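Local atomic coordinates of Ent-copalyl diphosphate synthase (Streptomyces platensis, PDB entry 5BP8), a protein that is a helical enzyme of the terpene cyclase class, with a domain related to squalene-hopene cyclase and helices arranged as alpha-alpha barrels. Residues A[262-267]-A[501-506]; A[398-404]-A[493-497]. All coordinates share one frame; numbering follows the deposited sequence.

Contact 1 of 2, residues A[262-267]-A[501-506]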
loop_
_atom_site.group_PDB
_atom_site.type_symbol
_atom_site.label_atom_id
_atom_site.label_comp_id
_atom_site.label_asym_id
_atom_site.label_seq_id
_atom_site.Cartn_x
_atom_site.Cartn_y
_atom_site.Cartn_z
ATOM N N PHE A 262 9.752 4.746 2.639
ATOM C CA PHE A 262 8.537 5.294 2.032
ATOM C C PHE A 262 7.928 6.390 2.924
ATOM O O PHE A 262 7.664 7.515 2.474
ATOM C CB PHE A 262 7.572 4.113 1.763
ATOM C CG PHE A 262 6.132 4.497 1.523
ATOM C CD1 PHE A 262 5.772 5.494 0.631
ATOM C CD2 PHE A 262 5.128 3.802 2.121
ATOM C CE1 PHE A 262 4.423 5.811 0.395
ATOM C CE2 PHE A 262 3.785 4.112 1.885
ATOM C CZ PHE A 262 3.438 5.124 1.023
ATOM N N GLU A 263 7.723 6.085 4.197
ATOM C CA GLU A 263 7.091 7.072 5.078
ATOM C C GLU A 263 7.967 8.332 5.243
ATOM O O GLU A 263 7.458 9.467 5.144
ATOM C CB GLU A 263 6.791 6.450 6.442
ATOM C CG GLU A 263 6.285 7.476 7.448
ATOM C CD GLU A 263 5.751 6.816 8.690
ATOM O OE1 GLU A 263 6.325 7.091 9.753
ATOM O OE2 GLU A 263 4.750 6.055 8.591
ATOM N N GLN A 264 9.259 8.126 5.476
ATOM C CA GLN A 264 10.174 9.272 5.690
ATOM C C GLN A 264 10.157 10.205 4.475
ATOM O O GLN A 264 9.995 11.418 4.636
ATOM C CB GLN A 264 11.586 8.811 5.990
ATOM C CG GLN A 264 11.708 8.197 7.366
ATOM C CD GLN A 264 13.079 7.626 7.693
ATOM O OE1 GLN A 264 13.870 7.257 6.817
ATOM N NE2 GLN A 264 13.333 7.474 8.983
ATOM N N ALA A 265 10.283 9.636 3.274
ATOM C CA ALA A 265 10.314 10.453 2.050
ATOM C C ALA A 265 8.988 11.153 1.776
ATOM O O ALA A 265 8.948 12.334 1.412
ATOM C CB ALA A 265 10.688 9.592 0.867
ATOM N N TRP A 266 7.892 10.414 1.933
ATOM C CA TRP A 266 6.578 10.988 1.658
ATOM C C TRP A 266 6.234 12.099 2.669
ATOM O O TRP A 266 5.731 13.158 2.284
ATOM C CB TRP A 266 5.481 9.907 1.586
ATOM C CG TRP A 266 5.179 9.355 0.138
ATOM C CD1 TRP A 266 4.033 9.564 -0.586
ATOM C CD2 TRP A 266 6.040 8.539 -0.717
ATOM N NE1 TRP A 266 4.105 8.922 -1.801
ATOM C CE2 TRP A 266 5.316 8.287 -1.919
ATOM C CE3 TRP A 266 7.345 8.027 -0.591
ATOM C CZ2 TRP A 266 5.844 7.502 -2.986
ATOM C CZ3 TRP A 266 7.863 7.195 -1.654
ATOM C CH2 TRP A 266 7.117 6.963 -2.828
ATOM N N VAL A 267 6.548 11.882 3.940
ATOM C CA VAL A 267 6.351 12.901 4.952
ATOM C C VAL A 267 7.183 14.143 4.627
ATOM O O VAL A 267 6.657 15.271 4.625
ATOM C CB VAL A 267 6.688 12.401 6.369
ATOM C CG1 VAL A 267 6.703 13.567 7.344
ATOM C CG2 VAL A 267 5.669 11.356 6.829
ATOM N N TYR A 501 -4.002 -1.039 1.922
ATOM C CA TYR A 501 -3.505 -0.597 3.204
ATOM C C TYR A 501 -3.458 0.897 3.355
ATOM O O TYR A 501 -3.438 1.631 2.353
ATOM C CB TYR A 501 -2.109 -1.183 3.466
ATOM C CG TYR A 501 -0.965 -0.621 2.651
ATOM C CD1 TYR A 501 -0.584 -1.199 1.428
ATOM C CD2 TYR A 501 -0.214 0.459 3.125
ATOM C CE1 TYR A 501 0.455 -0.679 0.694
ATOM C CE2 TYR A 501 0.844 0.965 2.397
ATOM C CZ TYR A 501 1.192 0.382 1.200
ATOM O OH TYR A 501 2.258 0.908 0.479
ATOM N N ALA A 502 -3.467 1.328 4.613
ATOM C CA ALA A 502 -3.442 2.743 4.984
ATOM C C ALA A 502 -2.137 3.110 5.684
ATOM O O ALA A 502 -1.904 2.719 6.859
ATOM C CB ALA A 502 -4.615 3.099 5.896
ATOM N N PRO A 503 -1.289 3.866 4.984
ATOM C CA PRO A 503 -0.097 4.431 5.632
ATOM C C PRO A 503 -0.499 5.723 6.353
ATOM O O PRO A 503 -0.544 6.834 5.756
ATOM C CB PRO A 503 0.834 4.655 4.478
ATOM C CG PRO A 503 -0.086 5.070 3.346
ATOM C CD PRO A 503 -1.382 4.291 3.582
ATOM N N VAL A 504 -0.822 5.566 7.629
ATOM C CA VAL A 504 -1.560 6.579 8.376
ATOM C C VAL A 504 -0.755 7.888 8.515
ATOM O O VAL A 504 -1.299 8.969 8.388
ATOM C CB VAL A 504 -1.973 6.031 9.769
ATOM C CG1 VAL A 504 -2.531 7.135 10.662
ATOM C CG2 VAL A 504 -2.964 4.865 9.621
ATOM N N THR A 505 0.540 7.777 8.746
ATOM C CA THR A 505 1.355 8.974 8.975
ATOM C C THR A 505 1.524 9.708 7.649
ATOM O O THR A 505 1.488 10.942 7.591
ATOM C CB THR A 505 2.695 8.599 9.577
ATOM O OG1 THR A 505 2.467 7.888 10.815
ATOM C CG2 THR A 505 3.550 9.839 9.829
ATOM N N VAL A 506 1.667 8.935 6.581
ATOM C CA VAL A 506 1.656 9.494 5.221
ATOM C C VAL A 506 0.397 10.321 4.958
ATOM O O VAL A 506 0.448 11.439 4.419
ATOM C CB VAL A 506 1.878 8.373 4.173
ATOM C CG1 VAL A 506 1.586 8.863 2.762
ATOM C CG2 VAL A 506 3.310 7.871 4.230
HETATM O O HOH W 1 2.433 5.932 7.330
HETATM O O HOH W 2 4.860 6.934 11.914
#

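Contact 2 of 2, residues A[398-404]-A[493-497]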
loop_
_atom_site.group_PDB
_atom_site.type_symbol
_atom_site.label_atom_id
_atom_site.label_comp_id
_atom_site.label_asym_id
_atom_site.label_seq_id
_atom_site.Cartn_x
_atom_site.Cartn_y
_atom_site.Cartn_z
ATOM N N TRP A 398 -0.320 1.545 -8.279
ATOM C CA TRP A 398 -0.015 1.325 -6.861
ATOM C C TRP A 398 -1.141 1.739 -5.904
ATOM O O TRP A 398 -1.004 1.545 -4.717
ATOM C CB TRP A 398 1.266 2.071 -6.439
ATOM C CG TRP A 398 2.484 1.634 -7.231
ATOM C CD1 TRP A 398 3.316 2.437 -7.962
ATOM C CD2 TRP A 398 2.979 0.287 -7.392
ATOM N NE1 TRP A 398 4.317 1.671 -8.549
ATOM C CE2 TRP A 398 4.121 0.354 -8.225
ATOM C CE3 TRP A 398 2.572 -0.964 -6.911
ATOM C CZ2 TRP A 398 4.845 -0.789 -8.603
ATOM C CZ3 TRP A 398 3.297 -2.104 -7.289
ATOM C CH2 TRP A 398 4.426 -2.003 -8.117
ATOM N N HIS A 399 -2.215 2.324 -6.413
ATOM C CA HIS A 399 -3.192 2.974 -5.561
ATOM C C HIS A 399 -4.565 2.813 -6.186
ATOM O O HIS A 399 -4.750 2.963 -7.397
ATOM C CB HIS A 399 -2.776 4.422 -5.387
ATOM C CG HIS A 399 -3.318 5.107 -4.174
ATOM N ND1 HIS A 399 -4.641 5.457 -4.034
ATOM C CD2 HIS A 399 -2.696 5.568 -3.071
ATOM C CE1 HIS A 399 -4.812 6.092 -2.897
ATOM N NE2 HIS A 399 -3.640 6.185 -2.298
ATOM N N ALA A 400 -5.552 2.530 -5.339
ATOM C CA ALA A 400 -6.947 2.389 -5.763
ATOM C C ALA A 400 -7.647 3.675 -6.207
ATOM O O ALA A 400 -8.668 3.600 -6.862
ATOM C CB ALA A 400 -7.751 1.766 -4.612
ATOM N N SER A 401 -7.133 4.842 -5.813
ATOM C CA SER A 401 -7.795 6.113 -6.035
ATOM C C SER A 401 -7.243 6.911 -7.240
ATOM O O SER A 401 -6.024 7.124 -7.348
ATOM C CB SER A 401 -7.637 6.992 -4.793
ATOM O OG SER A 401 -8.287 8.217 -5.000
ATOM N N PRO A 402 -8.133 7.396 -8.107
ATOM C CA PRO A 402 -7.656 8.320 -9.138
ATOM C C PRO A 402 -7.200 9.656 -8.560
ATOM O O PRO A 402 -6.505 10.443 -9.262
ATOM C CB PRO A 402 -8.864 8.496 -10.025
ATOM C CG PRO A 402 -10.035 8.282 -9.149
ATOM C CD PRO A 402 -9.609 7.283 -8.111
ATOM N N TYR A 403 -7.586 9.941 -7.314
ATOM C CA TYR A 403 -7.183 11.197 -6.670
ATOM C C TYR A 403 -5.694 11.195 -6.364
ATOM O O TYR A 403 -5.037 12.236 -6.517
ATOM C CB TYR A 403 -8.067 11.504 -5.453
ATOM C CG TYR A 403 -9.501 11.590 -5.923
ATOM C CD1 TYR A 403 -9.956 12.691 -6.677
ATOM C CD2 TYR A 403 -10.385 10.542 -5.709
ATOM C CE1 TYR A 403 -11.257 12.735 -7.157
ATOM C CE2 TYR A 403 -11.682 10.589 -6.181
ATOM C CZ TYR A 403 -12.113 11.676 -6.907
ATOM O OH TYR A 403 -13.413 11.672 -7.375
ATOM N N TYR A 404 -5.154 10.041 -5.966
ATOM C CA TYR A 404 -3.694 9.908 -5.787
ATOM C C TYR A 404 -2.964 10.117 -7.109
ATOM O O TYR A 404 -2.039 10.966 -7.199
ATOM C CB TYR A 404 -3.311 8.535 -5.235
ATOM C CG TYR A 404 -1.822 8.345 -5.061
ATOM C CD1 TYR A 404 -1.137 9.072 -4.117
ATOM C CD2 TYR A 404 -1.109 7.438 -5.838
ATOM C CE1 TYR A 404 0.225 8.906 -3.932
ATOM C CE2 TYR A 404 0.273 7.266 -5.667
ATOM C CZ TYR A 404 0.929 8.021 -4.724
ATOM O OH TYR A 404 2.271 7.909 -4.451
ATOM N N GLY A 493 -7.833 2.030 3.951
ATOM C CA GLY A 493 -6.712 1.590 3.148
ATOM C C GLY A 493 -7.020 1.716 1.665
ATOM O O GLY A 493 -8.040 1.224 1.192
ATOM N N LEU A 494 -6.144 2.404 0.937
ATOM C CA LEU A 494 -6.300 2.606 -0.496
ATOM C C LEU A 494 -5.048 2.220 -1.307
ATOM O O LEU A 494 -5.097 2.171 -2.530
ATOM C CB LEU A 494 -6.651 4.064 -0.768
ATOM C CG LEU A 494 -7.939 4.615 -0.136
ATOM C CD1 LEU A 494 -8.062 6.081 -0.463
ATOM C CD2 LEU A 494 -9.136 3.868 -0.679
ATOM N N TRP A 495 -3.935 1.990 -0.631
ATOM C CA TRP A 495 -2.695 1.612 -1.297
ATOM C C TRP A 495 -2.659 0.140 -1.591
ATOM O O TRP A 495 -2.941 -0.675 -0.702
ATOM C CB TRP A 495 -1.493 2.001 -0.446
ATOM C CG TRP A 495 -1.364 3.474 -0.257
ATOM C CD1 TRP A 495 -2.168 4.280 0.474
ATOM C CD2 TRP A 495 -0.346 4.317 -0.811
ATOM N NE1 TRP A 495 -1.735 5.564 0.406
ATOM C CE2 TRP A 495 -0.609 5.620 -0.368
ATOM C CE3 TRP A 495 0.753 4.086 -1.639
ATOM C CZ2 TRP A 495 0.176 6.721 -0.750
ATOM C CZ3 TRP A 495 1.544 5.190 -2.028
ATOM C CH2 TRP A 495 1.249 6.479 -1.564
ATOM N N HIS A 496 -2.301 -0.230 -2.816
ATOM C CA HIS A 496 -2.289 -1.653 -3.185
ATOM C C HIS A 496 -1.198 -2.458 -2.490
ATOM O O HIS A 496 -0.007 -2.117 -2.564
ATOM C CB HIS A 496 -2.141 -1.849 -4.691
ATOM C CG HIS A 496 -3.370 -1.503 -5.468
ATOM N ND1 HIS A 496 -3.398 -1.510 -6.843
ATOM C CD2 HIS A 496 -4.602 -1.109 -5.072
ATOM C CE1 HIS A 496 -4.601 -1.140 -7.262
ATOM N NE2 HIS A 496 -5.357 -0.913 -6.206
ATOM N N ASP A 497 -1.593 -3.538 -1.810
ATOM C CA ASP A 497 -0.623 -4.586 -1.480
ATOM C C ASP A 497 -1.324 -5.944 -1.606
ATOM O O ASP A 497 -1.770 -6.303 -2.693
ATOM C CB ASP A 497 0.090 -4.332 -0.136
ATOM C CG ASP A 497 1.163 -5.364 0.141
ATOM O OD1 ASP A 497 1.823 -5.801 -0.829
ATOM O OD2 ASP A 497 1.284 -5.847 1.278
HETATM O O HOH W 3 1.142 0.038 -3.506
#

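Contact 1 of 2, residues A[262-267]-A[501-506]
Tyr501 sends its ring toward Phe262 from the opposite direction, and the two side chains meet where Phe262 CE2 lies 3.8 Å from Tyr501 OH, near the plane of the tyrosine ring and at its edge. Pro503, the N-cap of helix 504-518, comes next, its CB resting 4.0 Å from the same Phe262 CE2. In the first turn of that helix Thr505 lies across Glu263 at about a right angle, with Thr505 CB 3.4 Å from Glu263 OE2. With OG1 beside the backbone N (chi1 -58°), the threonine methyl CG2 lies opposite that N and reaches Val267 CG2, while OG1, on the other branch, donates to water 2. This water in turn donates to Glu263 OE1 at 2.6 Å. Water 1 donates to Glu263 OE2 and accepts from Val506 N, 3.2 Å from its oxygen, so the carboxylate reaches the start of the helix through solvent, where the helix dipole would probably favour its negative charge; OE2 is also bonded to Leu26 N. Val506 contributes CG2, which lies 4.0 Å from Trp266 CB, a similar distance from Glu263 CA, and over one face of the Phe262 ring toward its rim. Phe262 CE1 in turn sits over the centre of the Trp266 ring. Helix 504-518 thereby starts against helix 260-274, helix-to-helix packing of the kind that builds the alpha-alpha barrels of terpene cyclases.

Contact 2 of 2, residues A[398-404]-A[493-497]
His399 and Trp495 face each other as a non-hydrogen-bonded antiparallel pair, flanked by two backbone bonds. Ala400 N donates to Leu494 O at 2.9 Å, almost straight (174°), and His496 N donates to Trp398 O from above the carbonyl plane. Trp398 O accepts a second hydrogen bond, from water 3, which also donates to His496 O at 2.6 Å, so both carbonyls are tied to one water. This single bridge adds segment 398-404 to the edge of the small antiparallel hairpin of strands 495-496 and 500-501, a rare beta element in an otherwise helical cyclase fold; a classic beta bulge sets the two residues Leu494 and Trp495 opposite the single Tyr501 of the partner strand. The imidazole of His399 is fixed on two sides: Ser401 N donates to ND1 at 3.1 Å, only 3° out of the ring plane, and NE2 is bonded to Glu450 OE2, the same oxygen that holds Trp495 NE1. Between these anchors the imidazole turns its edge to the indole in an edge-to-face pair, planes at 66°, with His399 CD2 3.4 Å from Trp495 CE2. Tyr404 CB covers one imidazole face, while Leu494 O lies over the opposite one. Tyr404 OH touches Trp495 CH2 at 3.4 Å. Ser401 OG, as N-cap of helix 402-416, accepts from Tyr403 N and is also bonded to Glu451; His496 NE2 pairs with Tyr70 OH.

Overall arrangement
Both contacts are buried, with centres about 13 Å apart, and both segments of contact 2 fall, in sequence, between the two segments of contact 1. They share the hairpin: Trp495 belongs to contact 2, and its O is probably hydrogen-bonded to Tyr501 N of contact 1, while its indole packs against Pro503. Trp495 and Phe262 rings meet directly, continuing the aromatic cluster of contact 2 into contact 1. Contact 1, between helix 260-274 and the strand end and first turn of helix 504-518, has no direct hydrogen bond and combines apolar contacts with two waters; contact 2, where the loop and first turn of helix 402-416 meet strand 495-496 and the loop before it, relies on backbone bonds and on side chains anchored by Glu450.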